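Local coordinates for protein putative phosphatase (Bacteroides thetaiotaomicron, PDB 3KYA) that is of uncertain function, possibly a phosphatase, and binds zinc ions through histidine and carboxylate side chains, at residues 249-257 and 311-321. Residues are numbered along the deposited sequence; the frame is centred on the assembly and turned at random.
Sequences CNGATIHPI and WEFQIFIHPTG. With EDO (1,2-ethanediol), chain B.
Thr253 and Ile315 illustrate how two neighbouring strands can be joined by side chains and water where backbones do not pair. OG1 of Thr253 lies 2.8 Å from Ile315 O as donor, tilted out of the carbonyl plane, and its chi1 of -48° sets OG1 beside the backbone N while CG2 turns to Ile317 CD1. A water donates to OG1 and accepts from Ile315 N; a second water spans Gly251 O and Phe313 O. Nearby, the extended Gln314 delivers NE2 to Asn250 O at 2.8 Å, in the carbonyl plane, while OE1 is held by Arg143. Strands 252-254 and 313-317 run nearly parallel, 10° apart, their axes coming within 6.8 Å. Each is the first strand of a separate four-stranded antiparallel sheet, so the contact joins two consecutive blades, consistent with a beta-propeller. Ile317 and Pro256 pack tightly, Pro256 CD 3.5 Å from Ile317 CG2, with Pro256 CG beside His318 O in the type I turn 318-321. Against this turn His255, its ring swung out anti to the backbone N (chi1 -167°), points NE2 at a lone pair of Gly321 O, 2.9 Å away, and stacks on Tyr339. Replacing His255 with leucine would probably leave Gly321 O without this donor and the turn less firmly tied to the chain just past strand 252-254. The solvent side lies beyond, where exposed Ile257 sets CG1 3.3 Å from Thr320 O. At the buried far end Asn250 CG packs 3.7 Å from Glu312 CG; OD1 receives a weak hydrogen bond from Phe313 N, and ND2 reaches a bound ethanediol.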
loop_
_atom_site.group_PDB
_atom_site.type_symbol
_atom_site.label_atom_id
_atom_site.label_comp_id
_atom_site.label_asym_id
_atom_site.label_seq_id
_atom_site.Cartn_x
_atom_site.Cartn_y
_atom_site.Cartn_z
ATOM N N CYS A 249 34.427 15.666 -4.980
ATOM C CA CYS A 249 33.017 16.056 -4.976
ATOM C C CYS A 249 32.199 15.020 -5.756
ATOM O O CYS A 249 32.645 14.526 -6.795
ATOM C CB CYS A 249 32.858 17.439 -5.587
ATOM S SG CYS A 249 31.197 18.095 -5.499
ATOM N N ASN A 250 31.008 14.685 -5.260
ATOM C CA ASN A 250 30.133 13.713 -5.921
ATOM C C ASN A 250 28.844 14.366 -6.451
ATOM O O ASN A 250 28.011 13.686 -7.039
ATOM C CB ASN A 250 29.748 12.571 -4.975
ATOM C CG ASN A 250 30.945 11.990 -4.215
ATOM O OD1 ASN A 250 30.879 11.837 -2.993
ATOM N ND2 ASN A 250 32.045 11.706 -4.924
ATOM N N GLY A 251 28.660 15.658 -6.206
ATOM C CA GLY A 251 27.463 16.353 -6.672
ATOM C C GLY A 251 27.269 17.713 -6.032
ATOM O O GLY A 251 27.821 17.987 -4.954
ATOM N N ALA A 252 26.490 18.557 -6.713
ATOM C CA ALA A 252 26.143 19.896 -6.245
ATOM C C ALA A 252 24.669 20.157 -6.565
ATOM O O ALA A 252 24.214 19.862 -7.673
ATOM C CB ALA A 252 27.047 20.950 -6.882
ATOM N N THR A 253 23.938 20.718 -5.606
ATOM C CA THR A 253 22.491 20.930 -5.727
ATOM C C THR A 253 22.084 22.325 -5.262
ATOM O O THR A 253 22.637 22.836 -4.279
ATOM C CB THR A 253 21.723 19.901 -4.868
ATOM O OG1 THR A 253 22.239 18.584 -5.123
ATOM C CG2 THR A 253 20.219 19.937 -5.168
ATOM N N ILE A 254 21.103 22.915 -5.953
ATOM C CA ILE A 254 20.577 24.246 -5.650
ATOM C C ILE A 254 19.292 24.163 -4.828
ATOM O O ILE A 254 18.405 23.344 -5.139
ATOM C CB ILE A 254 20.306 25.040 -6.970
ATOM C CG1 ILE A 254 21.629 25.439 -7.626
ATOM C CG2 ILE A 254 19.483 26.295 -6.716
ATOM C CD1 ILE A 254 22.423 26.523 -6.864
ATOM N N HIS A 255 19.189 24.987 -3.781
ATOM C CA HIS A 255 17.969 25.033 -2.968
ATOM C C HIS A 255 16.866 25.668 -3.826
ATOM O O HIS A 255 17.041 26.786 -4.309
ATOM C CB HIS A 255 18.162 25.824 -1.676
ATOM C CG HIS A 255 17.056 25.626 -0.693
ATOM N ND1 HIS A 255 15.920 26.400 -0.684
ATOM C CD2 HIS A 255 16.892 24.703 0.291
ATOM C CE1 HIS A 255 15.111 25.981 0.275
ATOM N NE2 HIS A 255 15.676 24.949 0.881
ATOM N N PRO A 256 15.731 24.970 -4.000
ATOM C CA PRO A 256 14.694 25.449 -4.932
ATOM C C PRO A 256 13.952 26.723 -4.523
ATOM O O PRO A 256 13.314 27.338 -5.381
ATOM C CB PRO A 256 13.729 24.259 -5.029
ATOM C CG PRO A 256 13.908 23.529 -3.734
ATOM C CD PRO A 256 15.345 23.700 -3.352
ATOM N N ILE A 257 14.041 27.135 -3.259
ATOM C CA ILE A 257 13.387 28.365 -2.824
ATOM C C ILE A 257 14.366 29.521 -2.621
ATOM O O ILE A 257 14.126 30.618 -3.132
ATOM C CB ILE A 257 12.581 28.183 -1.511
ATOM C CG1 ILE A 257 11.645 26.962 -1.607
ATOM C CG2 ILE A 257 11.805 29.467 -1.181
ATOM C CD1 ILE A 257 10.658 27.002 -2.758
ATOM N N TRP A 311 32.463 8.610 2.068
ATOM C CA TRP A 311 31.018 8.520 1.929
ATOM C C TRP A 311 30.629 9.209 0.619
ATOM O O TRP A 311 30.768 10.427 0.490
ATOM C CB TRP A 311 30.351 9.200 3.129
ATOM C CG TRP A 311 29.358 8.299 3.847
ATOM C CD1 TRP A 311 28.002 8.472 3.977
ATOM C CD2 TRP A 311 29.667 7.068 4.520
ATOM N NE1 TRP A 311 27.463 7.430 4.704
ATOM C CE2 TRP A 311 28.460 6.551 5.029
ATOM C CE3 TRP A 311 30.853 6.346 4.724
ATOM C CZ2 TRP A 311 28.405 5.352 5.748
ATOM C CZ3 TRP A 311 30.799 5.153 5.440
ATOM C CH2 TRP A 311 29.587 4.673 5.945
ATOM N N GLU A 312 30.190 8.418 -0.354
ATOM C CA GLU A 312 29.827 8.933 -1.676
ATOM C C GLU A 312 28.339 9.218 -1.729
ATOM O O GLU A 312 27.535 8.284 -1.626
ATOM C CB GLU A 312 30.189 7.908 -2.743
ATOM C CG GLU A 312 30.022 8.429 -4.167
ATOM C CD GLU A 312 30.239 7.374 -5.223
ATOM O OE1 GLU A 312 30.487 6.197 -4.890
ATOM O OE2 GLU A 312 30.164 7.728 -6.413
ATOM N N PHE A 313 27.952 10.478 -1.929
ATOM C CA PHE A 313 26.516 10.802 -1.921
ATOM C C PHE A 313 26.112 12.054 -2.669
ATOM O O PHE A 313 26.923 12.948 -2.897
ATOM C CB PHE A 313 25.997 10.919 -0.466
ATOM C CG PHE A 313 26.545 12.098 0.306
ATOM C CD1 PHE A 313 27.747 11.998 1.008
ATOM C CD2 PHE A 313 25.846 13.297 0.366
ATOM C CE1 PHE A 313 28.247 13.080 1.732
ATOM C CE2 PHE A 313 26.344 14.389 1.092
ATOM C CZ PHE A 313 27.550 14.276 1.768
ATOM N N GLN A 314 24.825 12.092 -3.021
ATOM C CA GLN A 314 24.204 13.243 -3.653
ATOM C C GLN A 314 23.029 13.737 -2.806
ATOM O O GLN A 314 22.510 13.010 -1.944
ATOM C CB GLN A 314 23.770 12.932 -5.091
ATOM C CG GLN A 314 24.956 12.637 -5.968
ATOM C CD GLN A 314 24.620 12.587 -7.434
ATOM O OE1 GLN A 314 23.558 12.095 -7.838
ATOM N NE2 GLN A 314 25.534 13.102 -8.252
ATOM N N ILE A 315 22.646 14.991 -3.051
ATOM C CA ILE A 315 21.619 15.690 -2.288
ATOM C C ILE A 315 20.403 15.961 -3.170
ATOM O O ILE A 315 20.527 16.588 -4.242
ATOM C CB ILE A 315 22.176 17.027 -1.753
ATOM C CG1 ILE A 315 23.463 16.791 -0.942
ATOM C CG2 ILE A 315 21.141 17.768 -0.914
ATOM C CD1 ILE A 315 24.200 18.089 -0.574
ATOM N N PHE A 316 19.244 15.496 -2.715
ATOM C CA PHE A 316 17.970 15.664 -3.430
ATOM C C PHE A 316 17.023 16.438 -2.530
ATOM O O PHE A 316 16.597 15.941 -1.471
ATOM C CB PHE A 316 17.386 14.297 -3.827
ATOM C CG PHE A 316 18.373 13.417 -4.531
ATOM C CD1 PHE A 316 18.704 13.642 -5.860
ATOM C CD2 PHE A 316 18.990 12.365 -3.861
ATOM C CE1 PHE A 316 19.640 12.862 -6.498
ATOM C CE2 PHE A 316 19.917 11.561 -4.509
ATOM C CZ PHE A 316 20.245 11.809 -5.830
ATOM N N ILE A 317 16.714 17.671 -2.930
ATOM C CA ILE A 317 15.899 18.570 -2.102
ATOM C C ILE A 317 14.427 18.559 -2.533
ATOM O O ILE A 317 14.122 18.613 -3.720
ATOM C CB ILE A 317 16.453 20.009 -2.126
ATOM C CG1 ILE A 317 17.944 20.011 -1.743
ATOM C CG2 ILE A 317 15.645 20.925 -1.196
ATOM C CD1 ILE A 317 18.640 21.379 -1.904
ATOM N N HIS A 318 13.542 18.478 -1.545
ATOM C CA HIS A 318 12.099 18.482 -1.740
ATOM C C HIS A 318 11.691 19.798 -2.433
ATOM O O HIS A 318 12.296 20.847 -2.169
ATOM C CB HIS A 318 11.430 18.340 -0.370
ATOM C CG HIS A 318 9.954 18.132 -0.411
ATOM N ND1 HIS A 318 9.049 19.171 -0.395
ATOM C CD2 HIS A 318 9.220 16.995 -0.447
ATOM C CE1 HIS A 318 7.820 18.682 -0.414
ATOM N NE2 HIS A 318 7.896 17.362 -0.436
ATOM N N PRO A 319 10.671 19.759 -3.312
ATOM C CA PRO A 319 10.267 20.998 -4.008
ATOM C C PRO A 319 9.912 22.190 -3.106
ATOM O O PRO A 319 10.081 23.342 -3.531
ATOM C CB PRO A 319 9.060 20.562 -4.855
ATOM C CG PRO A 319 9.208 19.060 -5.000
ATOM C CD PRO A 319 9.871 18.595 -3.734
ATOM N N THR A 320 9.431 21.934 -1.892
ATOM C CA THR A 320 9.119 23.007 -0.948
ATOM C C THR A 320 10.392 23.565 -0.314
ATOM O O THR A 320 10.351 24.612 0.318
ATOM C CB THR A 320 8.215 22.529 0.208
ATOM O OG1 THR A 320 8.910 21.522 0.957
ATOM C CG2 THR A 320 6.874 21.975 -0.309
ATOM N N GLY A 321 11.506 22.844 -0.459
ATOM C CA GLY A 321 12.783 23.218 0.146
ATOM C C GLY A 321 12.838 22.944 1.651
ATOM O O GLY A 321 13.808 23.293 2.306
HETATM C C1 EDO B . 34.526 8.623 -5.095
HETATM O O1 EDO B . 34.142 8.819 -6.468
HETATM C C2 EDO B . 35.617 9.616 -4.706
HETATM O O2 EDO B . 35.068 10.918 -4.483
HETATM O O HOH W 1 26.637 15.756 -3.280
HETATM O O HOH W 2 24.411 16.506 -4.781
#